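Elongation factor G (Thermus thermophilus, PDB 2DY1) binds GTP with magnesium and, as a member of the elongation factor G family, probably acts as a GTPase in the elongation phase of protein synthesis. Local coordinates at residues W484-P489 with K534-N539; Y493-R498 with A511-I516. One frame throughout, in Å; residues are numbered along the deposited sequence.

Contact 1: residues W484-P489 with K534-N539; sequences WLRLEP and KAIVYN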
loop_
_atom_site.group_PDB
_atom_site.type_symbol
_atom_site.label_atom_id
_atom_site.label_comp_id
_atom_site.label_asym_id
_atom_site.label_seq_id
_atom_site.Cartn_x
_atom_site.Cartn_y
_atom_site.Cartn_z
ATOM N N TRP A 484 -23.607 -18.094 43.554
ATOM C CA TRP A 484 -24.900 -18.148 42.914
ATOM C C TRP A 484 -24.843 -17.051 41.847
ATOM O O TRP A 484 -24.611 -15.867 42.146
ATOM C CB TRP A 484 -26.038 -17.901 43.899
ATOM C CG TRP A 484 -26.300 -19.109 44.736
ATOM C CD1 TRP A 484 -25.675 -19.448 45.901
ATOM C CD2 TRP A 484 -27.240 -20.161 44.458
ATOM N NE1 TRP A 484 -26.175 -20.651 46.369
ATOM C CE2 TRP A 484 -27.132 -21.109 45.504
ATOM C CE3 TRP A 484 -28.165 -20.391 43.429
ATOM C CZ2 TRP A 484 -27.916 -22.275 45.548
ATOM C CZ3 TRP A 484 -28.947 -21.551 43.475
ATOM C CH2 TRP A 484 -28.814 -22.474 44.528
ATOM N N LEU A 485 -25.082 -17.467 40.609
ATOM C CA LEU A 485 -25.000 -16.603 39.436
ATOM C C LEU A 485 -26.288 -16.511 38.621
ATOM O O LEU A 485 -26.919 -17.520 38.328
ATOM C CB LEU A 485 -23.909 -17.150 38.509
ATOM C CG LEU A 485 -23.778 -16.479 37.134
ATOM C CD1 LEU A 485 -23.137 -15.107 37.318
ATOM C CD2 LEU A 485 -22.896 -17.340 36.216
ATOM N N ARG A 486 -26.662 -15.291 38.250
ATOM C CA ARG A 486 -27.827 -15.071 37.397
ATOM C C ARG A 486 -27.270 -14.450 36.108
ATOM O O ARG A 486 -26.476 -13.515 36.162
ATOM C CB ARG A 486 -28.803 -14.093 38.076
ATOM C CG ARG A 486 -30.059 -13.762 37.287
ATOM C CD ARG A 486 -30.871 -12.725 38.068
ATOM N NE ARG A 486 -32.111 -12.304 37.414
ATOM C CZ ARG A 486 -33.242 -13.003 37.415
ATOM N NH1 ARG A 486 -33.316 -14.176 38.029
ATOM N NH2 ARG A 486 -34.317 -12.518 36.807
ATOM N N LEU A 487 -27.678 -14.989 34.959
ATOM C CA LEU A 487 -27.257 -14.475 33.654
ATOM C C LEU A 487 -28.473 -13.884 32.957
ATOM O O LEU A 487 -29.544 -14.488 32.932
ATOM C CB LEU A 487 -26.688 -15.599 32.771
ATOM C CG LEU A 487 -25.369 -16.234 33.203
ATOM C CD1 LEU A 487 -24.975 -17.282 32.159
ATOM C CD2 LEU A 487 -24.272 -15.177 33.330
ATOM N N GLU A 488 -28.314 -12.701 32.385
ATOM C CA GLU A 488 -29.425 -12.067 31.693
ATOM C C GLU A 488 -28.970 -11.577 30.339
ATOM O O GLU A 488 -27.862 -11.046 30.202
ATOM C CB GLU A 488 -29.932 -10.868 32.485
ATOM C CG GLU A 488 -30.297 -11.187 33.915
ATOM C CD GLU A 488 -30.827 -9.977 34.654
ATOM O OE1 GLU A 488 -30.473 -8.837 34.279
ATOM O OE2 GLU A 488 -31.591 -10.171 35.623
ATOM N N PRO A 489 -29.810 -11.754 29.312
ATOM C CA PRO A 489 -29.417 -11.282 27.984
ATOM C C PRO A 489 -29.167 -9.783 28.115
ATOM O O PRO A 489 -29.875 -9.106 28.855
ATOM C CB PRO A 489 -30.652 -11.585 27.135
ATOM C CG PRO A 489 -31.219 -12.810 27.794
ATOM C CD PRO A 489 -31.105 -12.454 29.266
ATOM N N LYS A 534 -25.332 -10.127 31.042
ATOM C CA LYS A 534 -25.025 -9.441 32.281
ATOM C C LYS A 534 -24.905 -10.589 33.270
ATOM O O LYS A 534 -25.751 -11.488 33.282
ATOM C CB LYS A 534 -26.168 -8.506 32.687
ATOM C CG LYS A 534 -25.908 -7.752 33.986
ATOM C CD LYS A 534 -27.088 -6.855 34.363
ATOM C CE LYS A 534 -27.346 -5.785 33.310
ATOM N NZ LYS A 534 -28.451 -4.864 33.707
ATOM N N ALA A 535 -23.832 -10.580 34.058
ATOM C CA ALA A 535 -23.597 -11.611 35.056
ATOM C C ALA A 535 -23.792 -10.966 36.426
ATOM O O ALA A 535 -23.106 -10.003 36.777
ATOM C CB ALA A 535 -22.171 -12.162 34.926
ATOM N N ILE A 536 -24.728 -11.511 37.192
ATOM C CA ILE A 536 -25.046 -11.013 38.522
ATOM C C ILE A 536 -24.714 -12.079 39.572
ATOM O O ILE A 536 -25.264 -13.186 39.536
ATOM C CB ILE A 536 -26.554 -10.673 38.611
ATOM C CG1 ILE A 536 -26.922 -9.643 37.532
ATOM C CG2 ILE A 536 -26.878 -10.122 39.992
ATOM C CD1 ILE A 536 -28.419 -9.350 37.444
ATOM N N VAL A 537 -23.801 -11.754 40.492
ATOM C CA VAL A 537 -23.449 -12.684 41.568
ATOM C C VAL A 537 -24.277 -12.187 42.741
ATOM O O VAL A 537 -24.051 -11.084 43.259
ATOM C CB VAL A 537 -21.942 -12.648 41.854
ATOM C CG1 VAL A 537 -21.616 -13.481 43.127
ATOM C CG2 VAL A 537 -21.206 -13.220 40.645
ATOM N N TYR A 538 -25.242 -13.007 43.153
ATOM C CA TYR A 538 -26.198 -12.586 44.165
ATOM C C TYR A 538 -26.264 -13.331 45.478
ATOM O O TYR A 538 -26.998 -12.928 46.376
ATOM C CB TYR A 538 -27.590 -12.574 43.539
ATOM C CG TYR A 538 -28.116 -13.937 43.131
ATOM C CD1 TYR A 538 -27.806 -14.499 41.882
ATOM C CD2 TYR A 538 -28.935 -14.665 43.994
ATOM C CE1 TYR A 538 -28.311 -15.750 41.524
ATOM C CE2 TYR A 538 -29.437 -15.906 43.645
ATOM C CZ TYR A 538 -29.124 -16.445 42.410
ATOM O OH TYR A 538 -29.630 -17.677 42.072
ATOM N N ASN A 539 -25.527 -14.429 45.593
ATOM C CA ASN A 539 -25.529 -15.180 46.838
ATOM C C ASN A 539 -24.316 -16.109 46.763
ATOM O O ASN A 539 -23.648 -16.198 45.724
ATOM C CB ASN A 539 -26.843 -15.978 46.973
ATOM C CG ASN A 539 -27.070 -16.537 48.379
ATOM O OD1 ASN A 539 -27.928 -17.412 48.581
ATOM N ND2 ASN A 539 -26.329 -16.027 49.348
#
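Tyr538 lays one face of its ring against Trp484, whose CB stands over that face 3.9 Å from the ring centroid in a CH-pi contact. With chi1 at 66°, the tyrosine CG sits between its own backbone N and carbonyl carbon, and the ring is carried back across strand 484-489, where its CE1 edge comes 3.6 Å from the backbone C of Leu485. Tyr538 OH ends 3.4 Å from Trp484 CE3, the two ring planes being inclined at 55°. Asn539 runs beside the CD1 end of the indole, on the same side of its plane as the tyrosine hydroxyl. Farther along the same face, Ile536 sends CD1 obliquely against the carboxylate of Glu488, 3.7 Å from CD. That carboxylate is steadied within its own strand: Arg486 NE, in the guanidinium plane, donates to the anti side of Glu488 OE2 at 2.8 Å, while Arg486 NH1 forms a second salt bridge with Glu465. Aliphatic parts of Ile536 and Arg486 cover this partly exposed face, while the arginine and glutamate ends pair.

The two strands are antiparallel neighbours in the four-stranded mixed sheet of domain IV, with Arg486 and Ile536 forming a hydrogen-bonded pair: Arg486 N reaches Ile536 O at 2.8 Å, and the return bond from Ile536 N is equally straight.

The opposite face is aliphatic and buried. Ala535 CB is small enough to receive both Leu485 CD1, at 3.9 Å, and Leu487 CD2, at 4.0 Å. Helix 549-566 packs on the two leucines, and helix 509-520 meets Leu485 and Val537.

Contact 2: residues Y493-R498 with A511-I516; sequences YGFEWR and AIEEGI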
loop_
_atom_site.group_PDB
_atom_site.type_symbol
_atom_site.label_atom_id
_atom_site.label_comp_id
_atom_site.label_asym_id
_atom_site.label_seq_id
_atom_site.Cartn_x
_atom_site.Cartn_y
_atom_site.Cartn_z
ATOM N N TYR A 493 -21.602 -6.647 27.724
ATOM C CA TYR A 493 -21.188 -7.351 28.926
ATOM C C TYR A 493 -21.261 -6.463 30.157
ATOM O O TYR A 493 -20.963 -5.268 30.106
ATOM C CB TYR A 493 -19.755 -7.881 28.773
ATOM C CG TYR A 493 -19.142 -8.387 30.063
ATOM C CD1 TYR A 493 -18.394 -7.543 30.877
ATOM C CD2 TYR A 493 -19.345 -9.704 30.483
ATOM C CE1 TYR A 493 -17.859 -7.994 32.088
ATOM C CE2 TYR A 493 -18.816 -10.167 31.692
ATOM C CZ TYR A 493 -18.077 -9.308 32.485
ATOM O OH TYR A 493 -17.565 -9.756 33.683
ATOM N N GLY A 494 -21.652 -7.071 31.271
ATOM C CA GLY A 494 -21.732 -6.354 32.521
ATOM C C GLY A 494 -21.604 -7.352 33.656
ATOM O O GLY A 494 -22.100 -8.467 33.552
ATOM N N PHE A 495 -20.910 -6.959 34.716
ATOM C CA PHE A 495 -20.763 -7.808 35.892
ATOM C C PHE A 495 -21.316 -7.004 37.057
ATOM O O PHE A 495 -20.925 -5.851 37.266
ATOM C CB PHE A 495 -19.296 -8.137 36.168
ATOM C CG PHE A 495 -19.086 -8.938 37.418
ATOM C CD1 PHE A 495 -19.250 -10.317 37.409
ATOM C CD2 PHE A 495 -18.761 -8.304 38.616
ATOM C CE1 PHE A 495 -19.091 -11.057 38.584
ATOM C CE2 PHE A 495 -18.602 -9.036 39.791
ATOM C CZ PHE A 495 -18.768 -10.416 39.769
ATOM N N GLU A 496 -22.232 -7.608 37.807
ATOM C CA GLU A 496 -22.834 -6.945 38.961
ATOM C C GLU A 496 -22.592 -7.708 40.248
ATOM O O GLU A 496 -22.927 -8.881 40.339
ATOM C CB GLU A 496 -24.356 -6.814 38.785
ATOM C CG GLU A 496 -24.821 -5.657 37.934
ATOM C CD GLU A 496 -26.335 -5.636 37.803
ATOM O OE1 GLU A 496 -27.026 -6.090 38.748
ATOM O OE2 GLU A 496 -26.827 -5.158 36.765
ATOM N N TRP A 497 -22.008 -7.049 41.237
ATOM C CA TRP A 497 -21.813 -7.670 42.539
ATOM C C TRP A 497 -23.057 -7.312 43.348
ATOM O O TRP A 497 -23.291 -6.137 43.660
ATOM C CB TRP A 497 -20.596 -7.081 43.220
ATOM C CG TRP A 497 -20.214 -7.711 44.504
ATOM C CD1 TRP A 497 -20.224 -7.124 45.736
ATOM C CD2 TRP A 497 -19.609 -8.996 44.675
ATOM N NE1 TRP A 497 -19.648 -7.954 46.663
ATOM C CE2 TRP A 497 -19.260 -9.112 46.038
ATOM C CE3 TRP A 497 -19.320 -10.058 43.803
ATOM C CZ2 TRP A 497 -18.628 -10.249 46.555
ATOM C CZ3 TRP A 497 -18.693 -11.189 44.314
ATOM C CH2 TRP A 497 -18.351 -11.275 45.678
ATOM N N ARG A 498 -23.867 -8.311 43.676
ATOM C CA ARG A 498 -25.072 -8.069 44.461
ATOM C C ARG A 498 -25.065 -8.925 45.717
ATOM O O ARG A 498 -26.106 -9.295 46.241
ATOM C CB ARG A 498 -26.327 -8.357 43.621
ATOM C CG ARG A 498 -26.528 -7.368 42.470
ATOM C CD ARG A 498 -26.881 -5.974 43.000
ATOM N NE ARG A 498 -27.090 -5.016 41.919
ATOM C CZ ARG A 498 -26.124 -4.329 41.311
ATOM N NH1 ARG A 498 -24.844 -4.475 41.666
ATOM N NH2 ARG A 498 -26.443 -3.482 40.341
ATOM N N ALA A 511 -11.724 -12.489 41.602
ATOM C CA ALA A 511 -11.579 -13.890 41.209
ATOM C C ALA A 511 -12.854 -14.445 40.598
ATOM O O ALA A 511 -12.813 -15.252 39.672
ATOM C CB ALA A 511 -11.179 -14.742 42.409
ATOM N N ILE A 512 -13.995 -14.031 41.138
ATOM C CA ILE A 512 -15.262 -14.507 40.630
ATOM C C ILE A 512 -15.463 -13.971 39.219
ATOM O O ILE A 512 -15.802 -14.732 38.314
ATOM C CB ILE A 512 -16.407 -14.097 41.593
ATOM C CG1 ILE A 512 -16.267 -14.926 42.889
ATOM C CG2 ILE A 512 -17.790 -14.332 40.959
ATOM C CD1 ILE A 512 -17.135 -14.463 44.054
ATOM N N GLU A 513 -15.245 -12.678 39.015
ATOM C CA GLU A 513 -15.405 -12.139 37.668
ATOM C C GLU A 513 -14.439 -12.827 36.706
ATOM O O GLU A 513 -14.797 -13.119 35.567
ATOM C CB GLU A 513 -15.179 -10.621 37.627
ATOM C CG GLU A 513 -15.439 -10.059 36.231
ATOM C CD GLU A 513 -15.605 -8.548 36.179
ATOM O OE1 GLU A 513 -15.230 -7.854 37.147
ATOM O OE2 GLU A 513 -16.106 -8.057 35.143
ATOM N N GLU A 514 -13.217 -13.088 37.160
ATOM C CA GLU A 514 -12.227 -13.772 36.316
ATOM C C GLU A 514 -12.750 -15.121 35.839
ATOM O O GLU A 514 -12.621 -15.470 34.670
ATOM C CB GLU A 514 -10.926 -14.014 37.087
ATOM C CG GLU A 514 -9.994 -12.832 37.218
ATOM C CD GLU A 514 -8.745 -13.190 38.017
ATOM O OE1 GLU A 514 -8.156 -14.265 37.751
ATOM O OE2 GLU A 514 -8.354 -12.401 38.905
ATOM N N GLY A 515 -13.320 -15.893 36.765
ATOM C CA GLY A 515 -13.854 -17.201 36.426
ATOM C C GLY A 515 -14.992 -17.150 35.424
ATOM O O GLY A 515 -15.139 -18.026 34.578
ATOM N N ILE A 516 -15.835 -16.131 35.537
ATOM C CA ILE A 516 -16.935 -15.983 34.597
ATOM C C ILE A 516 -16.367 -15.620 33.234
ATOM O O ILE A 516 -16.770 -16.191 32.220
ATOM C CB ILE A 516 -17.937 -14.877 35.060
ATOM C CG1 ILE A 516 -18.813 -15.437 36.190
ATOM C CG2 ILE A 516 -18.801 -14.424 33.887
ATOM C CD1 ILE A 516 -19.180 -14.406 37.249
#
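Tyr493, just before strand 494-497, and Glu513 of the helix supply the polar link: the phenol OH donates to Glu513 OE2 at 2.7 Å, meeting the anti side of the carboxylate 19° out of its plane. OE2 lies at the ring edge, and the two flat groups are nearly coplanar, 22° apart. Lys517, one helical turn on, makes a weak, long ion pair with the same oxygen.

Over the face of Phe495 the contact is CH-pi: Glu513 CB stands above the ring centre, 4.0 Å from the centroid, and the extended chain stacks its carboxylate on the ring, with OE2 3.4 Å from Phe495 CB. A glutamate suits this boundary: its methylenes cover an aromatic face and its charged end meets the tyrosine hydroxyl.

Apolar contacts at ring edges complete the joint. Ile516 CD1 meets Phe495 CE1 at 3.6 Å, and Ile512 CD1 lies just as near Trp497 CZ3; each isoleucine side chain crosses the aromatic one at about a right angle, its CD1 in the ring plane. The Phe495 CB bond points toward the helix and a chi1 of 176° extends the ring; Trp497 reaches Ile512 by its far edge. Ile512, branched at CB, also offers CG2 to Phe495.

Strand 494-497 and helix 509-520 are the first two elements of a beta-alpha-beta unit completed by the parallel strand 533-541, in domain IV of elongation factor G.

In the fold
Contacts 1 and 2 lie side by side in domain IV, their centres about 8 Å apart, and share one sheet: strand 533-541 pairs with 477-489 on one flank and with 494-497 on the other. Contact 1 joins strand to strand, so backbone hydrogen bonds dominate; contact 2 joins strand to helix, leaving side chains to do the work. Each combines interior and surface. The aliphatic face of contact 1 and the isoleucines of contact 2 meet in the same core, where Val537 CG2 touches both Ile512 CG2 and Phe495 CE1. Toward solvent, contact 1 has its arginine-glutamate salt bridge, contact 2 its tyrosine-glutamate bond. Both are remote from the GTP and magnesium sites.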